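Local coordinates for protein alpha-galactosidase (Lactobacillus brevis, PDB 3MI6) that probably hydrolyses terminal, non-reducing alpha-D-galactose residues from alpha-D-galactosides such as galactose oligosaccharides, galactomannans and galactolipids, at residues D[249-261]-D[270-282]. Numbering follows the deposited sequence.
Sequences GFNLVYSGNFLDA and SRILTGINPDEFG
Ala261 and Leu273 form an antiparallel hydrogen-bonded pair where strands 258-261 and 270-274 run side by side, their directions 171° apart. Ala261 N bonds to Leu273 O at 2.9 Å, and Leu273 N returns a bond to Ala261 O at 2.8 Å. The next such pair, Leu259 with Gly275, is less even. Leu259 N reaches Gly275 O at 2.9 Å, while the bond from Gly275 N to Leu259 O is weak. The chain turns a corner at Gly275. Beyond it, Asn277 N bonds to Asn257 O from above the carbonyl plane.

Phe250 lies on the preceding strand and packs over this ladder. Ile272 CG2 sits over one face of its ring, 3.7 Å from the ring centroid. The two side chains cross at about a right angle. With an alanine in place of Phe250, Ile272 CG2 would probably lose its aromatic cover, and a gap would probably open between strand 247-252 and the hairpin.

The two ladder strands form a beta hairpin in the N-terminal domain of this family 36 glycosidase. Strand 247-252 belongs to a second antiparallel sheet, so the aromatic contact joins two sheets. Leu252 CD1, also from strand 247-252, packs 3.8 Å from Gly275 CA at the corner.

Nearer the loop, Ile276 CG1 lies over one face of the Tyr254 ring, offset toward the rim. Gly256 N lies over the opposite face, also toward the rim. The Tyr254 ring also meets His502 of helix 500-518. On the face of the sheet that carries Ala261 and Leu273, Leu259 CD2 touches Pro278 CD at 3.6 Å. With CG anti to the backbone N (chi1 168°), the Leu259 side chain is directed across the proline ring. Asn257, whose CB packs against Asn277 CB, is also held through OD1, which accepts a hydrogen bond from Met223 N.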
loop_
_atom_site.group_PDB
_atom_site.type_symbol
_atom_site.label_atom_id
_atom_site.label_comp_id
_atom_site.label_asym_id
_atom_site.label_seq_id
_atom_site.Cartn_x
_atom_site.Cartn_y
_atom_site.Cartn_z
ATOM N N GLY D 249 24.116 2.571 -2.141
ATOM C CA GLY D 249 24.493 2.195 -0.794
ATOM C C GLY D 249 25.465 3.205 -0.244
ATOM O O GLY D 249 26.379 3.627 -0.935
ATOM N N PHE D 250 25.271 3.602 1.000
ATOM C CA PHE D 250 26.142 4.591 1.610
ATOM C C PHE D 250 26.619 4.074 2.945
ATOM O O PHE D 250 25.806 3.707 3.792
ATOM C CB PHE D 250 25.376 5.898 1.843
ATOM C CG PHE D 250 24.731 6.451 0.613
ATOM C CD1 PHE D 250 23.563 5.901 0.122
ATOM C CD2 PHE D 250 25.284 7.519 -0.048
ATOM C CE1 PHE D 250 22.967 6.407 -1.005
ATOM C CE2 PHE D 250 24.686 8.030 -1.188
ATOM C CZ PHE D 250 23.526 7.469 -1.667
ATOM N N ASN D 251 27.927 4.037 3.148
ATOM C CA ASN D 251 28.435 3.767 4.488
ATOM C C ASN D 251 29.546 4.757 4.923
ATOM O O ASN D 251 29.869 5.700 4.204
ATOM C CB ASN D 251 28.836 2.298 4.645
ATOM C CG ASN D 251 28.727 1.809 6.094
ATOM O OD1 ASN D 251 28.691 2.612 7.035
ATOM N ND2 ASN D 251 28.685 0.487 6.279
ATOM N N LEU D 252 30.119 4.554 6.101
ATOM C CA LEU D 252 30.944 5.583 6.713
ATOM C C LEU D 252 32.022 4.966 7.582
ATOM O O LEU D 252 31.714 4.286 8.550
ATOM C CB LEU D 252 30.059 6.429 7.608
ATOM C CG LEU D 252 30.096 7.932 7.445
ATOM C CD1 LEU D 252 30.094 8.596 8.844
ATOM C CD2 LEU D 252 31.292 8.360 6.575
ATOM N N VAL D 253 33.292 5.191 7.270
ATOM C CA VAL D 253 34.309 4.654 8.164
ATOM C C VAL D 253 34.520 5.563 9.366
ATOM O O VAL D 253 35.472 6.308 9.405
ATOM C CB VAL D 253 35.629 4.455 7.472
ATOM C CG1 VAL D 253 36.493 3.536 8.320
ATOM C CG2 VAL D 253 35.400 3.886 6.096
ATOM N N TYR D 254 33.617 5.486 10.336
ATOM C CA TYR D 254 33.613 6.356 11.502
ATOM C C TYR D 254 32.838 5.639 12.593
ATOM O O TYR D 254 32.041 4.766 12.301
ATOM C CB TYR D 254 32.941 7.683 11.157
ATOM C CG TYR D 254 33.187 8.764 12.178
ATOM C CD1 TYR D 254 34.483 9.134 12.519
ATOM C CD2 TYR D 254 32.121 9.414 12.805
ATOM C CE1 TYR D 254 34.711 10.115 13.457
ATOM C CE2 TYR D 254 32.333 10.395 13.748
ATOM C CZ TYR D 254 33.632 10.746 14.069
ATOM O OH TYR D 254 33.860 11.715 15.017
ATOM N N SER D 255 33.067 5.973 13.851
ATOM C CA SER D 255 32.466 5.198 14.930
ATOM C C SER D 255 31.848 6.092 15.979
ATOM O O SER D 255 31.443 5.617 17.036
ATOM C CB SER D 255 33.513 4.303 15.604
ATOM O OG SER D 255 34.356 3.700 14.644
ATOM N N GLY D 256 31.804 7.387 15.694
ATOM C CA GLY D 256 31.283 8.363 16.627
ATOM C C GLY D 256 29.987 8.925 16.101
ATOM O O GLY D 256 29.241 8.220 15.417
ATOM N N ASN D 257 29.713 10.191 16.410
ATOM C CA ASN D 257 28.464 10.807 15.992
ATOM C C ASN D 257 28.337 10.890 14.488
ATOM O O ASN D 257 29.202 11.441 13.826
ATOM C CB ASN D 257 28.359 12.191 16.583
ATOM C CG ASN D 257 28.166 12.155 18.063
ATOM O OD1 ASN D 257 27.878 11.109 18.623
ATOM N ND2 ASN D 257 28.310 13.301 18.713
ATOM N N PHE D 258 27.264 10.338 13.932
ATOM C CA PHE D 258 27.079 10.447 12.490
ATOM C C PHE D 258 25.734 11.041 12.080
ATOM O O PHE D 258 24.793 11.089 12.873
ATOM C CB PHE D 258 27.278 9.092 11.821
ATOM C CG PHE D 258 26.115 8.173 11.970
ATOM C CD1 PHE D 258 26.017 7.331 13.062
ATOM C CD2 PHE D 258 25.118 8.140 11.022
ATOM C CE1 PHE D 258 24.950 6.465 13.201
ATOM C CE2 PHE D 258 24.056 7.277 11.161
ATOM C CZ PHE D 258 23.975 6.436 12.259
ATOM N N LEU D 259 25.666 11.495 10.830
ATOM C CA LEU D 259 24.403 11.887 10.187
ATOM C C LEU D 259 24.237 11.246 8.793
ATOM O O LEU D 259 25.138 11.263 7.979
ATOM C CB LEU D 259 24.291 13.414 10.090
ATOM C CG LEU D 259 23.184 13.970 9.198
ATOM C CD1 LEU D 259 21.869 13.914 9.919
ATOM C CD2 LEU D 259 23.495 15.397 8.802
ATOM N N ASP D 260 23.075 10.662 8.557
ATOM C CA ASP D 260 22.680 10.156 7.249
ATOM C C ASP D 260 21.424 10.896 6.891
ATOM O O ASP D 260 20.383 10.674 7.496
ATOM C CB ASP D 260 22.348 8.675 7.321
ATOM C CG ASP D 260 23.565 7.799 7.206
ATOM O OD1 ASP D 260 24.705 8.316 7.156
ATOM O OD2 ASP D 260 23.378 6.569 7.162
ATOM N N ALA D 261 21.510 11.788 5.921
ATOM C CA ALA D 261 20.410 12.700 5.693
ATOM C C ALA D 261 20.050 12.762 4.235
ATOM O O ALA D 261 20.914 12.857 3.363
ATOM C CB ALA D 261 20.728 14.082 6.236
ATOM N N SER D 270 17.098 14.950 -4.830
ATOM C CA SER D 270 17.532 14.374 -3.580
ATOM C C SER D 270 18.969 14.715 -3.248
ATOM O O SER D 270 19.864 14.461 -4.040
ATOM C CB SER D 270 17.404 12.862 -3.653
ATOM O OG SER D 270 16.066 12.500 -3.928
ATOM N N ARG D 271 19.184 15.266 -2.055
ATOM C CA ARG D 271 20.523 15.403 -1.521
ATOM C C ARG D 271 20.781 14.366 -0.423
ATOM O O ARG D 271 20.139 14.388 0.629
ATOM C CB ARG D 271 20.743 16.823 -0.991
ATOM C CG ARG D 271 22.191 17.135 -0.599
ATOM C CD ARG D 271 22.400 18.632 -0.437
ATOM N NE ARG D 271 22.677 19.278 -1.711
ATOM C CZ ARG D 271 22.696 20.595 -1.901
ATOM N NH1 ARG D 271 22.439 21.417 -0.895
ATOM N NH2 ARG D 271 22.955 21.089 -3.104
ATOM N N ILE D 272 21.723 13.459 -0.677
ATOM C CA ILE D 272 22.181 12.522 0.341
ATOM C C ILE D 272 23.480 13.021 0.983
ATOM O O ILE D 272 24.506 13.105 0.331
ATOM C CB ILE D 272 22.403 11.083 -0.227
ATOM C CG1 ILE D 272 21.131 10.521 -0.871
ATOM C CG2 ILE D 272 22.839 10.131 0.870
ATOM C CD1 ILE D 272 20.646 11.254 -2.104
ATOM N N LEU D 273 23.419 13.339 2.274
ATOM C CA LEU D 273 24.557 13.850 3.030
ATOM C C LEU D 273 24.985 12.801 4.000
ATOM O O LEU D 273 24.140 12.256 4.670
ATOM C CB LEU D 273 24.132 15.067 3.852
ATOM C CG LEU D 273 23.967 16.403 3.139
ATOM C CD1 LEU D 273 23.668 17.502 4.129
ATOM C CD2 LEU D 273 25.243 16.691 2.394
ATOM N N THR D 274 26.279 12.512 4.092
ATOM C CA THR D 274 26.775 11.600 5.126
ATOM C C THR D 274 28.138 11.977 5.719
ATOM O O THR D 274 29.069 12.314 5.004
ATOM C CB THR D 274 26.794 10.127 4.660
ATOM O OG1 THR D 274 27.500 10.014 3.426
ATOM C CG2 THR D 274 25.367 9.596 4.467
ATOM N N GLY D 275 28.242 11.929 7.040
ATOM C CA GLY D 275 29.505 12.139 7.717
ATOM C C GLY D 275 29.286 12.375 9.202
ATOM O O GLY D 275 28.309 11.906 9.795
ATOM N N ILE D 276 30.212 13.107 9.810
ATOM C CA ILE D 276 30.105 13.480 11.206
ATOM C C ILE D 276 28.861 14.337 11.428
ATOM O O ILE D 276 28.608 15.292 10.704
ATOM C CB ILE D 276 31.341 14.267 11.643
ATOM C CG1 ILE D 276 32.594 13.431 11.419
ATOM C CG2 ILE D 276 31.225 14.681 13.095
ATOM C CD1 ILE D 276 33.856 14.128 11.847
ATOM N N ASN D 277 28.085 13.981 12.434
ATOM C CA ASN D 277 26.894 14.725 12.779
ATOM C C ASN D 277 27.186 16.204 13.030
ATOM O O ASN D 277 27.864 16.542 13.994
ATOM C CB ASN D 277 26.286 14.093 14.029
ATOM C CG ASN D 277 24.929 14.648 14.362
ATOM O OD1 ASN D 277 24.271 14.153 15.279
ATOM N ND2 ASN D 277 24.486 15.669 13.615
ATOM N N PRO D 278 26.673 17.096 12.169
ATOM C CA PRO D 278 26.865 18.537 12.355
ATOM C C PRO D 278 26.453 19.028 13.739
ATOM O O PRO D 278 26.981 20.037 14.186
ATOM C CB PRO D 278 25.956 19.144 11.287
ATOM C CG PRO D 278 25.981 18.171 10.229
ATOM C CD PRO D 278 26.013 16.811 10.892
ATOM N N ASP D 279 25.532 18.337 14.400
ATOM C CA ASP D 279 25.155 18.684 15.761
ATOM C C ASP D 279 26.156 18.182 16.802
ATOM O O ASP D 279 26.729 17.086 16.673
ATOM C CB ASP D 279 23.764 18.143 16.063
ATOM C CG ASP D 279 22.665 19.018 15.486
ATOM O OD1 ASP D 279 22.679 20.239 15.774
ATOM O OD2 ASP D 279 21.791 18.492 14.757
ATOM N N GLU D 280 26.346 18.974 17.853
ATOM C CA GLU D 280 27.414 18.724 18.827
ATOM C C GLU D 280 28.757 18.554 18.138
ATOM O O GLU D 280 29.535 17.674 18.484
ATOM C CB GLU D 280 27.102 17.507 19.683
ATOM C CG GLU D 280 25.819 17.668 20.478
ATOM C CD GLU D 280 25.925 18.732 21.570
ATOM O OE1 GLU D 280 26.460 18.402 22.657
ATOM O OE2 GLU D 280 25.469 19.886 21.349
ATOM N N PHE D 281 29.008 19.392 17.140
ATOM C CA PHE D 281 30.296 19.402 16.472
ATOM C C PHE D 281 30.713 20.791 15.977
ATOM O O PHE D 281 29.890 21.598 15.495
ATOM C CB PHE D 281 30.344 18.409 15.323
ATOM C CG PHE D 281 31.531 18.597 14.424
ATOM C CD1 PHE D 281 32.716 17.926 14.671
ATOM C CD2 PHE D 281 31.458 19.447 13.327
ATOM C CE1 PHE D 281 33.812 18.103 13.838
ATOM C CE2 PHE D 281 32.531 19.634 12.493
ATOM C CZ PHE D 281 33.715 18.963 12.738
ATOM N N GLY D 282 32.009 21.048 16.096
ATOM C CA GLY D 282 32.596 22.301 15.683
ATOM C C GLY D 282 34.095 22.125 15.809
ATOM O O GLY D 282 34.576 21.618 16.828
#